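Local coordinates for protein neuraminidase (Bacteroides thetaiotaomicron, PDB 5MUL) that binds beta-D-glucuronic acid and probably hydrolyses rhamnose-containing glycans, as a beta-propeller glycoside hydrolase, at residues W212-T217 with I250-A255; H224-A229 with E256-I261; G341-I346 with A362-G367. All coordinates share one frame; numbering follows the deposited sequence.

Interaction 1: residues W212-T217 with I250-A255; sequences WVWRET and ITASNA
The indole of W214 is sandwiched between A252 CB on one face and NE1 of W212 on the other, both offset toward the rim. At its edge, near the ring plane, sits the carbonyl oxygen of I250. The W212 ring turns an edge toward W214, with W214 CD2 in its plane, and also meets I250 CG2 at an edge. Both tryptophans belong to strand 208-215, the second strand of a four-stranded antiparallel blade of the beta-propeller, and both reach toward the loop between the blade's third and fourth strands.

In W214, CG lies anti to the carbonyl carbon (chi1 -63°), which brings the six-membered ring up to the loop backbone: CZ2 comes 3.4 Å from A252 N. W212 CZ2 packs 3.7 Å from I250 CG2, with A255 CB a little farther off. The polar end of W214, NE1, bonds to Y257 OH, which also bonds to A252 O. With an alanine here, A252 CB and the W212 edge would probably lose the surface between them, and Y257 OH its indole partner. The loop has its own brace, since N254 OD1 accepts two bonds from T251. T251 N reaches N254 OD1 at 2.7 Å, in the carbonyl plane and nearly straight (165°). T251 OG1, 3.0 Å from N254 OD1, comes instead from 45° above that plane.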
ATOM      1  N   TRP A 212       3.524  -9.653  -5.924  1.00 10.37           N
ATOM      2  CA  TRP A 212       3.760 -10.385  -4.695  1.00 11.14           C
ATOM      3  C   TRP A 212       5.113 -11.046  -4.670  1.00 11.26           C
ATOM      4  O   TRP A 212       5.740 -11.252  -5.703  1.00 11.45           O
ATOM      5  CB  TRP A 212       2.656 -11.410  -4.436  1.00 11.16           C
ATOM      6  CG  TRP A 212       2.605 -12.587  -5.364  1.00 11.63           C
ATOM      7  CD1 TRP A 212       3.094 -13.869  -5.119  1.00 12.71           C
ATOM      8  CD2 TRP A 212       1.986 -12.645  -6.647  1.00 11.71           C
ATOM      9  NE1 TRP A 212       2.799 -14.678  -6.165  1.00 12.63           N
ATOM     10  CE2 TRP A 212       2.124 -13.972  -7.125  1.00 12.47           C
ATOM     11  CE3 TRP A 212       1.328 -11.704  -7.458  1.00 12.58           C
ATOM     12  CZ2 TRP A 212       1.633 -14.365  -8.387  1.00 13.05           C
ATOM     13  CZ3 TRP A 212       0.824 -12.104  -8.690  1.00 13.04           C
ATOM     14  CH2 TRP A 212       1.007 -13.420  -9.162  1.00 12.85           C
ATOM     15  N   VAL A 213       5.510 -11.425  -3.468  1.00 11.50           N
ATOM     16  CA  VAL A 213       6.659 -12.293  -3.254  1.00 13.12           C
ATOM     17  C   VAL A 213       6.157 -13.589  -2.641  1.00 13.12           C
ATOM     18  O   VAL A 213       5.117 -13.643  -2.005  1.00 12.94           O
ATOM     19  CB  VAL A 213       7.735 -11.661  -2.330  1.00 14.66           C
ATOM     20  CG1 VAL A 213       8.127 -10.260  -2.802  1.00 14.14           C
ATOM     21  CG2 VAL A 213       7.334 -11.647  -0.885  1.00 16.69           C
ATOM     22  N   TRP A 214       6.912 -14.673  -2.846  1.00 12.75           N
ATOM     23  CA  TRP A 214       6.651 -15.965  -2.186  1.00 13.98           C
ATOM     24  C   TRP A 214       7.476 -16.066  -0.911  1.00 14.24           C
ATOM     25  O   TRP A 214       8.552 -15.523  -0.818  1.00 14.89           O
ATOM     26  CB  TRP A 214       7.075 -17.094  -3.113  1.00 14.08           C
ATOM     27  CG  TRP A 214       6.359 -17.241  -4.412  1.00 13.60           C
ATOM     28  CD1 TRP A 214       6.910 -17.155  -5.659  1.00 14.37           C
ATOM     29  CD2 TRP A 214       4.970 -17.561  -4.617  1.00 13.56           C
ATOM     30  NE1 TRP A 214       5.964 -17.375  -6.610  1.00 14.39           N
ATOM     31  CE2 TRP A 214       4.761 -17.619  -6.011  1.00 13.35           C
ATOM     32  CE3 TRP A 214       3.882 -17.781  -3.762  1.00 12.68           C
ATOM     33  CZ2 TRP A 214       3.516 -17.938  -6.576  1.00 13.64           C
ATOM     34  CZ3 TRP A 214       2.641 -18.098  -4.324  1.00 13.65           C
ATOM     35  CH2 TRP A 214       2.483 -18.164  -5.735  1.00 13.55           C
ATOM     36  N   ARG A 215       6.970 -16.841   0.048  1.00 15.50           N
ATOM     37  CA  ARG A 215       7.754 -17.187   1.255  0.50 16.23           C
ATOM     38  C   ARG A 215       7.536 -18.653   1.571  1.00 16.55           C
ATOM     39  O   ARG A 215       6.412 -19.132   1.701  1.00 17.71           O
ATOM     40  CB  ARG A 215       7.453 -16.330   2.484  0.50 15.92           C
ATOM     41  CG  ARG A 215       8.483 -16.558   3.604  0.50 16.20           C
ATOM     42  CD  ARG A 215       8.046 -15.997   4.951  0.50 17.06           C
ATOM     43  NE  ARG A 215       8.240 -14.558   5.049  0.50 18.06           N
ATOM     44  CZ  ARG A 215       8.374 -13.913   6.199  0.50 19.48           C
ATOM     45  NH1 ARG A 215       8.357 -14.580   7.345  0.50 20.28           N
ATOM     46  NH2 ARG A 215       8.552 -12.602   6.204  0.50 20.13           N
ATOM     47  N   GLU A 216       8.659 -19.385   1.639  1.00 19.54           N
ATOM     48  CA  GLU A 216       8.583 -20.859   1.780  1.00 21.13           C
ATOM     49  C   GLU A 216       8.278 -21.333   3.192  1.00 22.59           C
ATOM     50  O   GLU A 216       7.530 -22.286   3.389  1.00 25.12           O
ATOM     51  CB  GLU A 216       9.881 -21.516   1.304  1.00 23.07           C
ATOM     52  CG  GLU A 216      10.157 -21.390  -0.174  1.00 24.84           C
ATOM     53  CD  GLU A 216       9.014 -21.905  -1.032  1.00 26.12           C
ATOM     54  OE1 GLU A 216       8.503 -23.028  -0.792  1.00 30.18           O
ATOM     55  OE2 GLU A 216       8.596 -21.185  -1.940  1.00 26.40           O
ATOM     56  N   THR A 217       8.866 -20.692   4.183  1.00 21.42           N
ATOM     57  CA  THR A 217       8.712 -21.114   5.577  1.00 20.70           C
ATOM     58  C   THR A 217       8.391 -19.929   6.471  1.00 22.07           C
ATOM     59  O   THR A 217       8.234 -18.808   5.999  1.00 21.84           O
ATOM     60  CB  THR A 217       9.997 -21.806   6.111  1.00 22.11           C
ATOM     61  OG1 THR A 217      11.009 -20.821   6.395  1.00 20.76           O
ATOM     62  CG2 THR A 217      10.534 -22.811   5.117  1.00 21.89           C
ATOM     63  N   ILE A 250      -3.266 -18.604  -9.636  1.00 14.05           N
ATOM     64  CA  ILE A 250      -1.911 -18.340 -10.011  1.00 14.38           C
ATOM     65  C   ILE A 250      -1.012 -19.016  -8.968  1.00 15.01           C
ATOM     66  O   ILE A 250      -1.063 -18.732  -7.750  1.00 15.69           O
ATOM     67  CB  ILE A 250      -1.596 -16.821 -10.104  1.00 13.43           C
ATOM     68  CG1 ILE A 250      -2.633 -16.094 -10.971  1.00 13.83           C
ATOM     69  CG2 ILE A 250      -0.175 -16.653 -10.602  1.00 13.73           C
ATOM     70  CD1 ILE A 250      -2.476 -14.585 -11.006  1.00 13.46           C
ATOM     71  N   THR A 251      -0.178 -19.934  -9.440  1.00 16.06           N
ATOM     72  CA  THR A 251       0.773 -20.665  -8.603  1.00 15.60           C
ATOM     73  C   THR A 251       2.187 -20.289  -8.970  1.00 15.92           C
ATOM     74  O   THR A 251       2.432 -19.513  -9.887  1.00 15.89           O
ATOM     75  CB  THR A 251       0.618 -22.192  -8.808  1.00 17.50           C
ATOM     76  OG1 THR A 251       1.080 -22.484 -10.124  1.00 18.50           O
ATOM     77  CG2 THR A 251      -0.798 -22.661  -8.649  1.00 18.63           C
ATOM     78  N   ALA A 252       3.159 -20.853  -8.254  1.00 16.41           N
ATOM     79  CA  ALA A 252       4.532 -20.600  -8.575  1.00 17.21           C
ATOM     80  C   ALA A 252       4.924 -21.081  -9.990  1.00 17.73           C
ATOM     81  O   ALA A 252       5.834 -20.521 -10.613  1.00 18.43           O
ATOM     82  CB  ALA A 252       5.462 -21.212  -7.534  1.00 18.25           C
ATOM     83  N   SER A 253       4.225 -22.099 -10.505  1.00 19.07           N
ATOM     84  CA  SER A 253       4.503 -22.627 -11.846  0.50 20.16           C
ATOM     85  C   SER A 253       4.049 -21.699 -12.976  1.00 19.42           C
ATOM     86  O   SER A 253       4.783 -21.469 -13.939  1.00 20.47           O
ATOM     87  CB  SER A 253       3.860 -24.008 -12.000  0.50 21.41           C
ATOM     88  OG  SER A 253       4.348 -24.863 -10.984  0.50 23.83           O
ATOM     89  N   ASN A 254       2.831 -21.144 -12.855  1.00 17.55           N
ATOM     90  CA  ASN A 254       2.248 -20.342 -13.961  1.00 17.70           C
ATOM     91  C   ASN A 254       2.395 -18.824 -13.800  1.00 15.49           C
ATOM     92  O   ASN A 254       2.064 -18.110 -14.715  1.00 16.28           O
ATOM     93  CB  ASN A 254       0.779 -20.732 -14.295  1.00 18.10           C
ATOM     94  CG  ASN A 254      -0.211 -20.398 -13.185  1.00 19.17           C
ATOM     95  OD1 ASN A 254       0.178 -20.341 -12.039  1.00 22.59           O
ATOM     96  ND2 ASN A 254      -1.490 -20.169 -13.526  1.00 19.38           N
ATOM     97  N   ALA A 255       2.901 -18.370 -12.651  1.00 15.44           N
ATOM     98  CA  ALA A 255       3.038 -16.923 -12.400  1.00 15.11           C
ATOM     99  C   ALA A 255       3.984 -16.282 -13.364  1.00 15.14           C
ATOM    100  O   ALA A 255       4.988 -16.868 -13.765  1.00 16.88           O
ATOM    101  CB  ALA A 255       3.534 -16.686 -11.009  1.00 15.35           C
TER

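Interaction 2: residues H224-A229 with E256-I261; sequences HDLCYA and EYACRI
C227 SG lies over one face of the Y257 ring, 3.7 Å from its centroid and 24° off the normal, a Cys sulfur-aromatic contact beside the tight part of this antiparallel pairing, at L226 and D225. A classic beta bulge sets the register: A258 and C259 both face L226. L226 O takes C259 N at 3.1 Å on a lone pair and A258 N in a weaker, bent bond. I261 grips D225 both ways: D225 N donates to a lone pair of I261 O at 2.9 Å, in the carbonyl plane, and I261 N meets D225 OD1 at 2.9 Å on the anti side. H224 ND1 bonds to D225 OD2 at 2.7 Å, nearly straight (174°) but from above the carboxylate plane; H224 NE2 is taken by E216.

The other face of Y257 is the solvent side, where, in the conformer described, the guanidinium of exposed R260 lies over the ring centre. Two waters reach D225 OD2, one shared with R260 NH1, the other with Y257 OH, which also bonds to A252 O.

Strand 208-215 flanks strand 223-231 on its other side; strand 256-259 ends the blade, and C259 and, just past the strand, I261 rest on W287 of the next sheet.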
ATOM      1  N   HIS A 224      11.215 -15.021  -1.669  1.00 14.33           N
ATOM      2  CA  HIS A 224      11.843 -15.089  -2.972  1.00 14.20           C
ATOM      3  C   HIS A 224      10.908 -14.622  -4.079  1.00 13.90           C
ATOM      4  O   HIS A 224       9.689 -14.839  -3.982  1.00 14.58           O
ATOM      5  CB  HIS A 224      12.365 -16.513  -3.299  1.00 15.03           C
ATOM      6  CG  HIS A 224      11.308 -17.586  -3.316  1.00 15.14           C
ATOM      7  ND1 HIS A 224      10.688 -18.016  -4.479  1.00 16.84           N
ATOM      8  CD2 HIS A 224      10.799 -18.337  -2.315  1.00 15.97           C
ATOM      9  CE1 HIS A 224       9.855 -18.995  -4.180  1.00 16.34           C
ATOM     10  NE2 HIS A 224       9.884 -19.195  -2.874  1.00 17.29           N
ATOM     11  N   ASP A 225      11.509 -13.989  -5.078  1.00 14.27           N
ATOM     12  CA  ASP A 225      10.874 -13.606  -6.338  1.00 14.15           C
ATOM     13  C   ASP A 225       9.862 -12.478  -6.238  1.00 14.45           C
ATOM     14  O   ASP A 225       9.384 -12.154  -5.161  1.00 14.69           O
ATOM     15  CB  ASP A 225      10.244 -14.813  -7.022  1.00 15.28           C
ATOM     16  CG  ASP A 225      11.270 -15.920  -7.334  1.00 16.49           C
ATOM     17  OD1 ASP A 225      12.357 -15.579  -7.814  1.00 18.82           O
ATOM     18  OD2 ASP A 225      10.974 -17.080  -7.035  1.00 19.45           O
ATOM     19  N   LEU A 226       9.587 -11.882  -7.389  1.00 13.91           N
ATOM     20  CA  LEU A 226       8.569 -10.868  -7.503  0.50 13.37           C
ATOM     21  C   LEU A 226       7.708 -11.220  -8.723  1.00 13.63           C
ATOM     22  O   LEU A 226       8.240 -11.323  -9.835  1.00 13.39           O
ATOM     23  CB  LEU A 226       9.263  -9.525  -7.608  0.50 13.95           C
ATOM     24  CG  LEU A 226       8.394  -8.288  -7.690  0.50 13.32           C
ATOM     25  CD1 LEU A 226       7.505  -8.125  -6.463  0.50 13.52           C
ATOM     26  CD2 LEU A 226       9.247  -7.042  -7.912  0.50 13.59           C
ATOM     27  N   CYS A 227       6.415 -11.412  -8.500  1.00 11.90           N
ATOM     28  CA  CYS A 227       5.473 -11.833  -9.497  1.00 12.46           C
ATOM     29  C   CYS A 227       4.404 -10.777  -9.749  1.00 12.18           C
ATOM     30  O   CYS A 227       4.224  -9.889  -8.902  1.00 12.53           O
ATOM     31  CB  CYS A 227       4.820 -13.130  -9.040  1.00 12.33           C
ATOM     32  SG  CYS A 227       5.973 -14.528  -8.879  1.00 14.74           S
ATOM     33  N   TYR A 228       3.721 -10.882 -10.885  1.00 11.42           N
ATOM     34  CA  TYR A 228       2.809  -9.834 -11.329  1.00 11.48           C
ATOM     35  C   TYR A 228       1.590 -10.399 -12.010  1.00 11.41           C
ATOM     36  O   TYR A 228       1.687 -11.411 -12.722  1.00 11.66           O
ATOM     37  CB  TYR A 228       3.550  -8.911 -12.267  1.00 11.75           C
ATOM     38  CG  TYR A 228       2.705  -7.804 -12.850  1.00 11.92           C
ATOM     39  CD1 TYR A 228       2.409  -6.652 -12.115  1.00 11.55           C
ATOM     40  CD2 TYR A 228       2.206  -7.888 -14.132  1.00 12.43           C
ATOM     41  CE1 TYR A 228       1.645  -5.635 -12.654  1.00 11.72           C
ATOM     42  CE2 TYR A 228       1.432  -6.883 -14.671  1.00 12.13           C
ATOM     43  CZ  TYR A 228       1.159  -5.732 -13.956  1.00 11.52           C
ATOM     44  OH  TYR A 228       0.387  -4.746 -14.518  1.00 11.83           O
ATOM     45  N   ALA A 229       0.458  -9.711 -11.855  1.00 11.04           N
ATOM     46  CA  ALA A 229      -0.752  -9.923 -12.610  1.00 10.96           C
ATOM     47  C   ALA A 229      -1.547  -8.631 -12.681  1.00 11.06           C
ATOM     48  O   ALA A 229      -1.413  -7.763 -11.800  1.00 11.27           O
ATOM     49  CB  ALA A 229      -1.607 -11.004 -11.976  1.00 11.79           C
ATOM     50  N   GLU A 256       3.708 -15.019 -13.703  1.00 13.81           N
ATOM     51  CA  GLU A 256       4.663 -14.159 -14.356  1.00 14.62           C
ATOM     52  C   GLU A 256       5.679 -13.683 -13.338  1.00 14.73           C
ATOM     53  O   GLU A 256       5.314 -13.122 -12.293  1.00 14.47           O
ATOM     54  CB  GLU A 256       3.997 -12.947 -15.031  1.00 14.34           C
ATOM     55  CG  GLU A 256       5.010 -12.072 -15.737  1.00 15.33           C
ATOM     56  CD  GLU A 256       4.423 -10.864 -16.413  1.00 14.40           C
ATOM     57  OE1 GLU A 256       3.256 -10.506 -16.137  1.00 14.02           O
ATOM     58  OE2 GLU A 256       5.153 -10.257 -17.234  1.00 16.31           O
ATOM     59  N   TYR A 257       6.950 -13.859 -13.638  1.00 14.64           N
ATOM     60  CA  TYR A 257       8.016 -13.418 -12.786  1.00 15.49           C
ATOM     61  C   TYR A 257       8.514 -12.075 -13.299  1.00 16.55           C
ATOM     62  O   TYR A 257       9.130 -11.991 -14.361  1.00 18.16           O
ATOM     63  CB  TYR A 257       9.140 -14.484 -12.709  1.00 15.76           C
ATOM     64  CG  TYR A 257       8.678 -15.599 -11.853  1.00 16.21           C
ATOM     65  CD1 TYR A 257       7.868 -16.608 -12.359  1.00 15.14           C
ATOM     66  CD2 TYR A 257       9.017 -15.645 -10.511  1.00 15.74           C
ATOM     67  CE1 TYR A 257       7.382 -17.603 -11.553  1.00 16.04           C
ATOM     68  CE2 TYR A 257       8.538 -16.645  -9.667  1.00 16.86           C
ATOM     69  CZ  TYR A 257       7.710 -17.628 -10.199  1.00 16.87           C
ATOM     70  OH  TYR A 257       7.236 -18.609  -9.378  1.00 18.24           O
ATOM     71  N   ALA A 258       8.247 -10.998 -12.565  1.00 15.80           N
ATOM     72  CA  ALA A 258       8.806  -9.676 -12.870  1.00 16.62           C
ATOM     73  C   ALA A 258      10.293  -9.683 -12.610  1.00 17.72           C
ATOM     74  O   ALA A 258      11.074  -9.057 -13.350  1.00 21.16           O
ATOM     75  CB  ALA A 258       8.115  -8.616 -12.029  1.00 16.30           C
ATOM     76  N   CYS A 259      10.703 -10.377 -11.549  1.00 17.86           N
ATOM     77  CA  CYS A 259      12.112 -10.530 -11.232  0.50 18.92           C
ATOM     78  C   CYS A 259      12.330 -11.849 -10.493  1.00 20.24           C
ATOM     79  O   CYS A 259      11.563 -12.185  -9.595  1.00 19.60           O
ATOM     80  CB  CYS A 259      12.546  -9.333 -10.378  0.50 19.75           C
ATOM     81  SG  CYS A 259      14.309  -8.939 -10.339  0.50 20.60           S
ATOM     82  N   ARG A 260      13.375 -12.590 -10.870  1.00 21.09           N
ATOM     83  CA  ARG A 260      13.801 -13.767 -10.124  0.50 21.16           C
ATOM     84  C   ARG A 260      14.793 -13.317  -9.067  1.00 21.61           C
ATOM     85  O   ARG A 260      15.819 -12.741  -9.400  1.00 22.26           O
ATOM     86  CB  ARG A 260      14.458 -14.793 -11.055  0.50 22.20           C
ATOM     87  CG  ARG A 260      13.523 -15.333 -12.132  0.50 22.14           C
ATOM     88  CD  ARG A 260      12.489 -16.294 -11.567  0.50 22.26           C
ATOM     89  NE  ARG A 260      11.712 -16.970 -12.609  0.50 22.98           N
ATOM     90  CZ  ARG A 260      11.037 -18.105 -12.431  0.50 21.72           C
ATOM     91  NH1 ARG A 260      11.039 -18.713 -11.259  0.50 22.98           N
ATOM     92  NH2 ARG A 260      10.359 -18.639 -13.430  0.50 23.33           N
ATOM     93  N   ILE A 261      14.465 -13.545  -7.793  1.00 18.53           N
ATOM     94  CA  ILE A 261      15.273 -13.114  -6.671  1.00 18.85           C
ATOM     95  C   ILE A 261      15.310 -14.283  -5.697  1.00 19.12           C
ATOM     96  O   ILE A 261      14.293 -14.664  -5.118  1.00 19.23           O
ATOM     97  CB  ILE A 261      14.681 -11.858  -5.968  1.00 18.44           C
ATOM     98  CG1 ILE A 261      14.455 -10.717  -6.967  1.00 19.03           C
ATOM     99  CG2 ILE A 261      15.564 -11.422  -4.798  1.00 18.18           C
ATOM    100  CD1 ILE A 261      13.319  -9.779  -6.594  1.00 19.32           C
TER
HETATM  101  O   HOH W   1       9.038 -19.570  -7.425  1.00 27.53           O
HETATM  102  O   HOH W   2      11.818 -18.897  -8.749  1.00 43.49           O

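Interaction 3: residues G341-I346 with A362-G367; sequences GEIFYI and ADVANG
G341 O is met by two groups of the 362-367 loop: V364 N donates to it at 2.9 Å (N-H...O angle 150°, the donor tilted 30° from the carbonyl plane), and D363 CA offers a longer CA-H...O contact at 3.4 Å. The N-H...O bond is the one hydrogen bond between the two segments. G341 has a positive phi, and at its backbone angles a CB would press on the carbonyl oxygen of the preceding residue, which explains the glycine; such a CB would point toward the loop.

Beside this bond lies one apolar contact. I343 CG1 is 3.8 Å from V364 CB, the two side chains slanting across each other, and both touch Y282 of strand 281-287. E342 makes a van der Waals contact with a polar atom instead: its CB rests 3.6 Å from A362 O. With E342 CG anti to the backbone N, CG too runs alongside A362, near its CA.

The loop is held in shape by D363. D363 O accepts from G367 N at 2.8 Å and from N366 N, while R310 bonds to V364 O and G367 O from outside. D363 OD1 accepts from A365 N at 3.0 Å, on the anti side and 35° out of the carboxylate plane. This bond to the backbone N two residues on defines an Asx turn, here in the connection between the third and fourth strands of an antiparallel propeller blade.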
ATOM      1  N   GLY A 341       6.935   7.991 -16.108  1.00 26.21           N
ATOM      2  CA  GLY A 341       8.359   7.634 -16.026  1.00 23.46           C
ATOM      3  C   GLY A 341       9.192   8.403 -15.011  1.00 21.70           C
ATOM      4  O   GLY A 341      10.241   7.926 -14.590  1.00 21.76           O
ATOM      5  N   GLU A 342       8.709   9.575 -14.585  1.00 19.51           N
ATOM      6  CA  GLU A 342       9.314  10.326 -13.501  1.00 19.05           C
ATOM      7  C   GLU A 342       8.854   9.672 -12.178  1.00 17.53           C
ATOM      8  O   GLU A 342       7.660   9.399 -12.022  1.00 18.42           O
ATOM      9  CB  GLU A 342       8.867  11.796 -13.548  1.00 21.37           C
ATOM     10  CG  GLU A 342       9.391  12.676 -12.441  1.00 23.57           C
ATOM     11  CD  GLU A 342       8.994  14.154 -12.568  1.00 26.52           C
ATOM     12  OE1 GLU A 342       7.942  14.465 -13.146  1.00 30.47           O
ATOM     13  OE2 GLU A 342       9.728  15.005 -12.042  1.00 28.12           O
ATOM     14  N   ILE A 343       9.790   9.434 -11.282  1.00 16.58           N
ATOM     15  CA  ILE A 343       9.498   8.711 -10.040  1.00 16.58           C
ATOM     16  C   ILE A 343       9.876   9.547  -8.847  1.00 15.46           C
ATOM     17  O   ILE A 343      10.946  10.145  -8.790  1.00 16.41           O
ATOM     18  CB  ILE A 343      10.348   7.433  -9.918  1.00 18.73           C
ATOM     19  CG1 ILE A 343      10.400   6.660 -11.224  1.00 21.41           C
ATOM     20  CG2 ILE A 343       9.879   6.592  -8.730  1.00 18.51           C
ATOM     21  CD1 ILE A 343       9.104   6.136 -11.705  1.00 21.60           C
ATOM     22  N   PHE A 344       9.000   9.548  -7.829  1.00 14.84           N
ATOM     23  CA  PHE A 344       9.311  10.057  -6.512  1.00 13.83           C
ATOM     24  C   PHE A 344       9.254   8.854  -5.579  1.00 13.14           C
ATOM     25  O   PHE A 344       8.183   8.227  -5.461  1.00 13.86           O
ATOM     26  CB  PHE A 344       8.277  11.121  -6.142  1.00 14.94           C
ATOM     27  CG  PHE A 344       8.247  12.285  -7.097  1.00 16.02           C
ATOM     28  CD1 PHE A 344       7.447  12.244  -8.200  1.00 16.25           C
ATOM     29  CD2 PHE A 344       9.048  13.397  -6.886  1.00 17.25           C
ATOM     30  CE1 PHE A 344       7.425  13.299  -9.130  1.00 18.06           C
ATOM     31  CE2 PHE A 344       9.009  14.466  -7.797  1.00 17.78           C
ATOM     32  CZ  PHE A 344       8.212  14.399  -8.891  1.00 18.81           C
ATOM     33  N   TYR A 345      10.376   8.495  -4.985  1.00 12.57           N
ATOM     34  CA  TYR A 345      10.540   7.226  -4.275  1.00 12.69           C
ATOM     35  C   TYR A 345      10.806   7.570  -2.824  1.00 12.31           C
ATOM     36  O   TYR A 345      11.830   8.174  -2.523  1.00 13.50           O
ATOM     37  CB  TYR A 345      11.703   6.495  -4.951  1.00 13.09           C
ATOM     38  CG  TYR A 345      11.934   5.053  -4.558  1.00 12.20           C
ATOM     39  CD1 TYR A 345      12.504   4.719  -3.344  1.00 12.53           C
ATOM     40  CD2 TYR A 345      11.645   4.031  -5.447  1.00 12.05           C
ATOM     41  CE1 TYR A 345      12.756   3.375  -2.992  1.00 13.05           C
ATOM     42  CE2 TYR A 345      11.916   2.711  -5.128  1.00 12.48           C
ATOM     43  CZ  TYR A 345      12.451   2.399  -3.896  1.00 12.46           C
ATOM     44  OH  TYR A 345      12.732   1.087  -3.537  1.00 13.90           O
ATOM     45  N   ILE A 346       9.868   7.250  -1.922  1.00 12.16           N
ATOM     46  CA  ILE A 346       9.927   7.716  -0.547  1.00 12.36           C
ATOM     47  C   ILE A 346      10.416   6.591   0.330  1.00 13.30           C
ATOM     48  O   ILE A 346       9.913   5.468   0.236  1.00 12.53           O
ATOM     49  CB  ILE A 346       8.535   8.210  -0.065  1.00 13.40           C
ATOM     50  CG1 ILE A 346       7.939   9.226  -1.060  1.00 14.88           C
ATOM     51  CG2 ILE A 346       8.641   8.765   1.331  1.00 13.93           C
ATOM     52  CD1 ILE A 346       8.796  10.447  -1.287  1.00 17.34           C
ATOM     53  N   ALA A 362      13.904  12.093 -13.114  1.00 21.90           N
ATOM     54  CA  ALA A 362      13.046  12.575 -14.184  1.00 22.13           C
ATOM     55  C   ALA A 362      12.576  11.487 -15.140  1.00 22.54           C
ATOM     56  O   ALA A 362      11.571  11.635 -15.851  1.00 22.82           O
ATOM     57  CB  ALA A 362      13.779  13.660 -14.981  1.00 24.18           C
ATOM     58  N   ASP A 363      13.335  10.400 -15.217  1.00 21.15           N
ATOM     59  CA  ASP A 363      13.001   9.319 -16.117  1.00 22.58           C
ATOM     60  C   ASP A 363      13.704   8.077 -15.622  1.00 22.64           C
ATOM     61  O   ASP A 363      14.939   8.010 -15.596  1.00 22.48           O
ATOM     62  CB  ASP A 363      13.436   9.668 -17.548  1.00 24.73           C
ATOM     63  CG  ASP A 363      12.970   8.663 -18.570  1.00 29.07           C
ATOM     64  OD1 ASP A 363      12.722   7.481 -18.242  1.00 33.82           O
ATOM     65  OD2 ASP A 363      12.889   9.049 -19.759  1.00 33.66           O
ATOM     66  N   VAL A 364      12.912   7.105 -15.194  1.00 21.87           N
ATOM     67  CA  VAL A 364      13.429   5.883 -14.606  1.00 22.03           C
ATOM     68  C   VAL A 364      14.387   5.143 -15.549  1.00 22.53           C
ATOM     69  O   VAL A 364      15.338   4.551 -15.077  1.00 23.04           O
ATOM     70  CB  VAL A 364      12.283   4.965 -14.117  1.00 22.94           C
ATOM     71  CG1 VAL A 364      11.424   4.458 -15.256  1.00 23.01           C
ATOM     72  CG2 VAL A 364      12.823   3.831 -13.239  1.00 23.78           C
ATOM     73  N   ALA A 365      14.139   5.228 -16.853  1.00 23.53           N
ATOM     74  CA  ALA A 365      14.984   4.537 -17.843  1.00 26.98           C
ATOM     75  C   ALA A 365      16.377   5.143 -17.976  1.00 28.87           C
ATOM     76  O   ALA A 365      17.347   4.401 -18.183  1.00 29.95           O
ATOM     77  CB  ALA A 365      14.304   4.504 -19.192  1.00 27.55           C
ATOM     78  N   ASN A 366      16.498   6.461 -17.872  1.00 28.13           N
ATOM     79  CA  ASN A 366      17.799   7.109 -18.180  1.00 30.35           C
ATOM     80  C   ASN A 366      18.342   8.152 -17.215  1.00 32.04           C
ATOM     81  O   ASN A 366      19.545   8.428 -17.246  1.00 34.30           O
ATOM     82  CB  ASN A 366      17.763   7.682 -19.598  1.00 33.55           C
ATOM     83  CG  ASN A 366      16.589   8.590 -19.829  1.00 34.63           C
ATOM     84  OD1 ASN A 366      16.406   9.566 -19.107  1.00 38.54           O
ATOM     85  ND2 ASN A 366      15.775   8.268 -20.831  1.00 38.74           N
ATOM     86  N   GLY A 367      17.500   8.720 -16.354  1.00 28.49           N
ATOM     87  CA  GLY A 367      17.905   9.848 -15.529  1.00 27.53           C
ATOM     88  C   GLY A 367      18.574   9.467 -14.231  1.00 27.61           C
ATOM     89  O   GLY A 367      18.283   8.411 -13.654  1.00 29.83           O
TER

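In the fold
From the N terminus, strand 208-215 opens interaction 1 and strand 223-231 opens interaction 2; the loop at 250-255 then closes the first and residues 256-261 the second. Their segments alternate, so the two contacts cross, and with centres 8 Å apart they join through E216 to H224 and A252 to Y257. Together they fasten the long excursion after strand 223-231 back onto one antiparallel blade. Interaction 3 follows in series, its 341-346 and 362-367 segments closing a shorter stretch that holds strand 357-361. It lies in another blade, with no touch to the others: its nearest atoms are about 10 Å from interaction 2 and about 12 Å from interaction 1.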